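Arf-GAP domain and FG repeat-containing protein 1 (Homo sapiens, PDB 2OLM) probably activates GTP hydrolysis by Arf-type GTPases, supports vesicle docking or fusion during acrosome formation, and helps HIV-1 Rev move viral RNA from the nuclear periphery to the cytoplasm. Local coordinates at residues 38-41 with 42-45; 54-58 with 59-63. One frame throughout, in Å; residues are numbered along the deposited sequence. Where two conformers were deposited one is given.

Contact 1 of 2, residues 38-41 with 42-45; sequences YVNM and TVGS
V39 meets S45 through its backbone: V39 CA lies 3.3 Å from S45 O in a CA-H...O contact, and its CB packs against the same oxygen, while the valine side chain itself goes on to F72 and L80. At N40 the chain pairs in antiparallel fashion with S45. N40 N donates to S45 O at 2.8 Å, and the return bond runs from S45 N to N40 O at 3.1 Å. N40 O also takes G44 N at 2.7 Å, nearly end-on to the carbonyl, plus a weak third bond from V43 N. With G44 and S45 both facing N40, the turn between strands 38-40 and 45-47 closes in a G1 beta bulge, inside the predicted C4-type zinc finger of the Arf-GAP domain; G44 holds the positive phi (86°) of the bulge glycine. The N40 side chain leaves with CG anti to the backbone N (chi1 176°), which swings its amide over the turn. OD1 accepts T42 N at 3.0 Å, the donor tilted 30° from the carbonyl plane, and touches T42 CB. ND2 rests against V43 CG2 at 3.7 Å and donates to a water that also bonds S45 OG. That hydroxyl, pressed to 3.2 Å from N40 CB, is thus tied to the amide indirectly. With both ends engaged, the amide is fixed in its rotation. M41 sends its bent chain away from the turn to F79 and E76 of helix 74-82.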
loop_
_atom_site.group_PDB
_atom_site.type_symbol
_atom_site.label_atom_id
_atom_site.label_comp_id
_atom_site.label_asym_id
_atom_site.label_seq_id
_atom_site.Cartn_x
_atom_site.Cartn_y
_atom_site.Cartn_z
ATOM N N TYR A 38 10.202 5.089 -5.108
ATOM C CA TYR A 38 9.564 6.122 -5.939
ATOM C C TYR A 38 9.216 5.553 -7.302
ATOM O O TYR A 38 9.789 4.576 -7.739
ATOM C CB TYR A 38 10.493 7.337 -6.127
ATOM C CG TYR A 38 10.588 8.128 -4.827
ATOM C CD1 TYR A 38 9.861 9.290 -4.644
ATOM C CD2 TYR A 38 11.341 7.656 -3.778
ATOM C CE1 TYR A 38 9.882 9.969 -3.455
ATOM C CE2 TYR A 38 11.372 8.339 -2.569
ATOM C CZ TYR A 38 10.636 9.471 -2.423
ATOM O OH TYR A 38 10.627 10.115 -1.180
ATOM N N VAL A 39 8.237 6.175 -7.933
ATOM C CA VAL A 39 8.045 5.982 -9.378
ATOM C C VAL A 39 8.560 7.201 -10.112
ATOM O O VAL A 39 8.391 8.353 -9.695
ATOM C CB VAL A 39 6.602 5.717 -9.813
ATOM C CG1 VAL A 39 6.123 4.294 -9.354
ATOM C CG2 VAL A 39 5.685 6.823 -9.336
ATOM N N ASN A 40 9.259 6.922 -11.215
ATOM C CA ASN A 40 9.727 7.935 -12.126
ATOM C C ASN A 40 8.674 8.036 -13.200
ATOM O O ASN A 40 8.595 7.202 -14.102
ATOM C CB ASN A 40 11.078 7.596 -12.702
ATOM C CG ASN A 40 11.537 8.569 -13.723
ATOM O OD1 ASN A 40 10.789 9.465 -14.058
ATOM N ND2 ASN A 40 12.778 8.408 -14.231
ATOM N N MET A 41 7.798 9.031 -13.060
ATOM C CA MET A 41 6.686 9.247 -13.983
ATOM C C MET A 41 7.091 9.728 -15.357
ATOM O O MET A 41 6.331 9.605 -16.297
ATOM C CB MET A 41 5.682 10.264 -13.369
ATOM C CG MET A 41 4.811 9.656 -12.231
ATOM S SD MET A 41 3.859 8.190 -12.704
ATOM C CE MET A 41 3.089 8.724 -14.146
ATOM N N THR A 42 8.290 10.257 -15.485
ATOM C CA THR A 42 8.809 10.673 -16.782
ATOM C C THR A 42 8.948 9.515 -17.736
ATOM O O THR A 42 8.604 9.640 -18.919
ATOM C CB THR A 42 10.138 11.436 -16.601
ATOM O OG1 THR A 42 9.906 12.641 -15.859
ATOM C CG2 THR A 42 10.813 11.752 -17.946
ATOM N N VAL A 43 9.445 8.360 -17.247
ATOM C CA VAL A 43 9.599 7.194 -18.084
ATOM C C VAL A 43 8.742 5.996 -17.699
ATOM O O VAL A 43 8.633 5.048 -18.494
ATOM C CB VAL A 43 11.047 6.720 -18.203
ATOM C CG1 VAL A 43 11.941 7.851 -18.756
ATOM C CG2 VAL A 43 11.596 6.175 -16.885
ATOM N N GLY A 44 8.105 6.023 -16.516
ATOM C CA GLY A 44 7.268 4.902 -16.080
ATOM C C GLY A 44 8.005 3.785 -15.377
ATOM O O GLY A 44 7.668 2.609 -15.565
ATOM N N SER A 45 9.013 4.123 -14.590
ATOM C CA SER A 45 9.873 3.148 -13.905
ATOM C C SER A 45 9.688 3.249 -12.409
ATOM O O SER A 45 9.102 4.194 -11.878
ATOM C CB SER A 45 11.346 3.367 -14.244
ATOM O OG SER A 45 11.726 4.648 -13.811
HETATM O O HOH W 1 14.250 5.813 -14.114
#

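Contact 2 of 2, residues 54-58 with 59-63; sequences SLRGL and NPPHR. With SO4 (sulfate ion), chain C.
L55 to L58 form a type I beta turn where the chain leaves helix 49-55 for the loop, after which it doubles back so that H62 N reaches L55 O at 3.2 Å, a fairly straight bond (163°) whose donor stands above the carbonyl plane. L55 O thereby serves both the turn, through a weak bond from L58 N, and the returning loop. L58 O packs on P61 CB and CD and on P61 N, which as a proline nitrogen has no N-H to offer. Two leucines hold the H62 imidazole: L58 CD1 lies over one face in a CH-pi contact, 4.1 Å from the ring centroid, and L55 CD2 comes obliquely to ND1 at 3.8 Å. The ring also meets Y120 edge-to-face, and its ND1 bonds N40 ND2, so that apolar neighbours and one polar partner set its rotation. This segment links the zinc-finger helix of the Arf-GAP fold to strand 64-66, turning through a cis peptide bond before P60. R56 folds back over the loop because its chain bends at chi2 and chi3 (-62° and -55°). Its NH1 then donates to H62 O at 2.8 Å, from above the carbonyl plane, while P61 CB lies over the centre of one guanidinium face. A water joins the same NH1 to P61 O, giving that nitrogen two acceptors. The R63 guanidinium grips a sulfate, probably from the crystallisation liquor, along its edge and in its plane: NH1 donates to O4 and NH2 to O1, each at 2.9 Å and nearly straight.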
loop_
_atom_site.group_PDB
_atom_site.type_symbol
_atom_site.label_atom_id
_atom_site.label_comp_id
_atom_site.label_asym_id
_atom_site.label_seq_id
_atom_site.Cartn_x
_atom_site.Cartn_y
_atom_site.Cartn_z
ATOM N N SER A 54 19.370 11.632 -7.849
ATOM C CA SER A 54 20.176 11.879 -9.047
ATOM C C SER A 54 19.338 12.240 -10.296
ATOM O O SER A 54 19.749 13.093 -11.084
ATOM C CB SER A 54 21.083 10.692 -9.361
ATOM O OG SER A 54 22.035 10.551 -8.298
ATOM N N LEU A 55 18.186 11.606 -10.441
ATOM C CA LEU A 55 17.243 11.909 -11.531
ATOM C C LEU A 55 16.773 13.345 -11.459
ATOM O O LEU A 55 16.482 13.974 -12.514
ATOM C CB LEU A 55 16.061 10.978 -11.437
ATOM C CG LEU A 55 16.312 9.516 -11.927
ATOM C CD1 LEU A 55 15.230 8.561 -11.415
ATOM C CD2 LEU A 55 16.444 9.436 -13.484
ATOM N N ARG A 56 16.648 13.880 -10.250
ATOM C CA ARG A 56 16.304 15.318 -10.087
ATOM C C ARG A 56 17.439 16.270 -10.465
ATOM O O ARG A 56 17.212 17.486 -10.613
ATOM C CB ARG A 56 15.832 15.625 -8.657
ATOM C CG ARG A 56 14.594 14.899 -8.287
ATOM C CD ARG A 56 13.430 15.256 -9.124
ATOM N NE ARG A 56 13.163 16.684 -9.134
ATOM C CZ ARG A 56 12.281 17.279 -9.936
ATOM N NH1 ARG A 56 11.568 16.611 -10.846
ATOM N NH2 ARG A 56 12.130 18.601 -9.832
ATOM N N GLY A 57 18.626 15.743 -10.627
ATOM C CA GLY A 57 19.764 16.551 -11.078
ATOM C C GLY A 57 19.911 16.616 -12.581
ATOM O O GLY A 57 20.740 17.374 -13.098
ATOM N N LEU A 58 19.110 15.850 -13.336
ATOM C CA LEU A 58 19.113 16.004 -14.779
ATOM C C LEU A 58 18.408 17.305 -15.146
ATOM O O LEU A 58 17.655 17.853 -14.386
ATOM C CB LEU A 58 18.398 14.827 -15.426
ATOM C CG LEU A 58 18.988 13.422 -15.188
ATOM C CD1 LEU A 58 18.177 12.346 -15.777
ATOM C CD2 LEU A 58 20.419 13.397 -15.805
ATOM N N ASN A 59 18.727 17.793 -16.331
ATOM C CA ASN A 59 18.029 18.932 -16.881
ATOM C C ASN A 59 17.539 18.645 -18.299
ATOM O O ASN A 59 18.356 18.440 -19.197
ATOM C CB ASN A 59 18.919 20.148 -16.902
ATOM C CG ASN A 59 18.135 21.415 -17.061
ATOM O OD1 ASN A 59 16.901 21.438 -16.891
ATOM N ND2 ASN A 59 18.846 22.510 -17.361
ATOM N N PRO A 60 16.224 18.553 -18.526
ATOM C CA PRO A 60 15.192 18.688 -17.503
ATOM C C PRO A 60 15.169 17.496 -16.541
ATOM O O PRO A 60 15.531 16.370 -16.922
ATOM C CB PRO A 60 13.882 18.782 -18.307
ATOM C CG PRO A 60 14.314 18.997 -19.739
ATOM C CD PRO A 60 15.629 18.323 -19.837
ATOM N N PRO A 61 14.727 17.741 -15.300
ATOM C CA PRO A 61 14.738 16.651 -14.323
ATOM C C PRO A 61 13.604 15.702 -14.504
ATOM O O PRO A 61 12.534 16.106 -14.954
ATOM C CB PRO A 61 14.561 17.376 -12.985
ATOM C CG PRO A 61 13.815 18.628 -13.348
ATOM C CD PRO A 61 14.258 19.019 -14.691
ATOM N N HIS A 62 13.775 14.456 -14.094
ATOM C CA HIS A 62 12.699 13.471 -14.136
ATOM C C HIS A 62 11.770 13.636 -12.922
ATOM O O HIS A 62 12.237 14.043 -11.847
ATOM C CB HIS A 62 13.240 12.055 -14.239
ATOM C CG HIS A 62 13.840 11.731 -15.578
ATOM N ND1 HIS A 62 13.850 10.460 -16.105
ATOM C CD2 HIS A 62 14.390 12.530 -16.528
ATOM C CE1 HIS A 62 14.430 10.483 -17.293
ATOM N NE2 HIS A 62 14.755 11.723 -17.582
ATOM N N ARG A 63 10.509 13.314 -13.119
ATOM C CA ARG A 63 9.468 13.537 -12.143
ATOM C C ARG A 63 9.272 12.300 -11.317
ATOM O O ARG A 63 8.703 11.336 -11.781
ATOM C CB ARG A 63 8.172 13.873 -12.873
ATOM C CG ARG A 63 7.059 14.393 -12.005
ATOM C CD ARG A 63 7.330 15.759 -11.424
ATOM N NE ARG A 63 6.109 16.239 -10.775
ATOM C CZ ARG A 63 5.755 15.975 -9.532
ATOM N NH1 ARG A 63 6.566 15.362 -8.687
ATOM N NH2 ARG A 63 4.589 16.382 -9.095
HETATM S S SO4 C . 4.461 15.032 -5.522
HETATM O O1 SO4 C . 3.577 15.592 -6.548
HETATM O O2 SO4 C . 4.178 13.643 -5.331
HETATM O O3 SO4 C . 4.200 15.805 -4.287
HETATM O O4 SO4 C . 5.895 15.211 -5.908
HETATM O O HOH W 2 10.239 16.679 -13.397
#

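Contact 1 and contact 2 follow each other along the chain, their centres about 11 Å apart, and meet where loop 59-63 enters strand 64-66 beside strand 38-40. Two probable hydrogen bonds join them: M41 N to R63 O, 2.8 Å, and T42 OG1 to R63 N, 2.9 Å. T42 OG1 packs on H62 CA at 3.4 Å, so the turn of contact 1 abuts H62 and R63 of contact 2. Unidentified bound material, probably from the crystallisation liquor, lies about 4 Å from the side chains of T42 and H62. The zinc ion, bound by C28, C31, C48 and C51, is about 8 Å from the side chain of L55 and 9 Å from that of Y38.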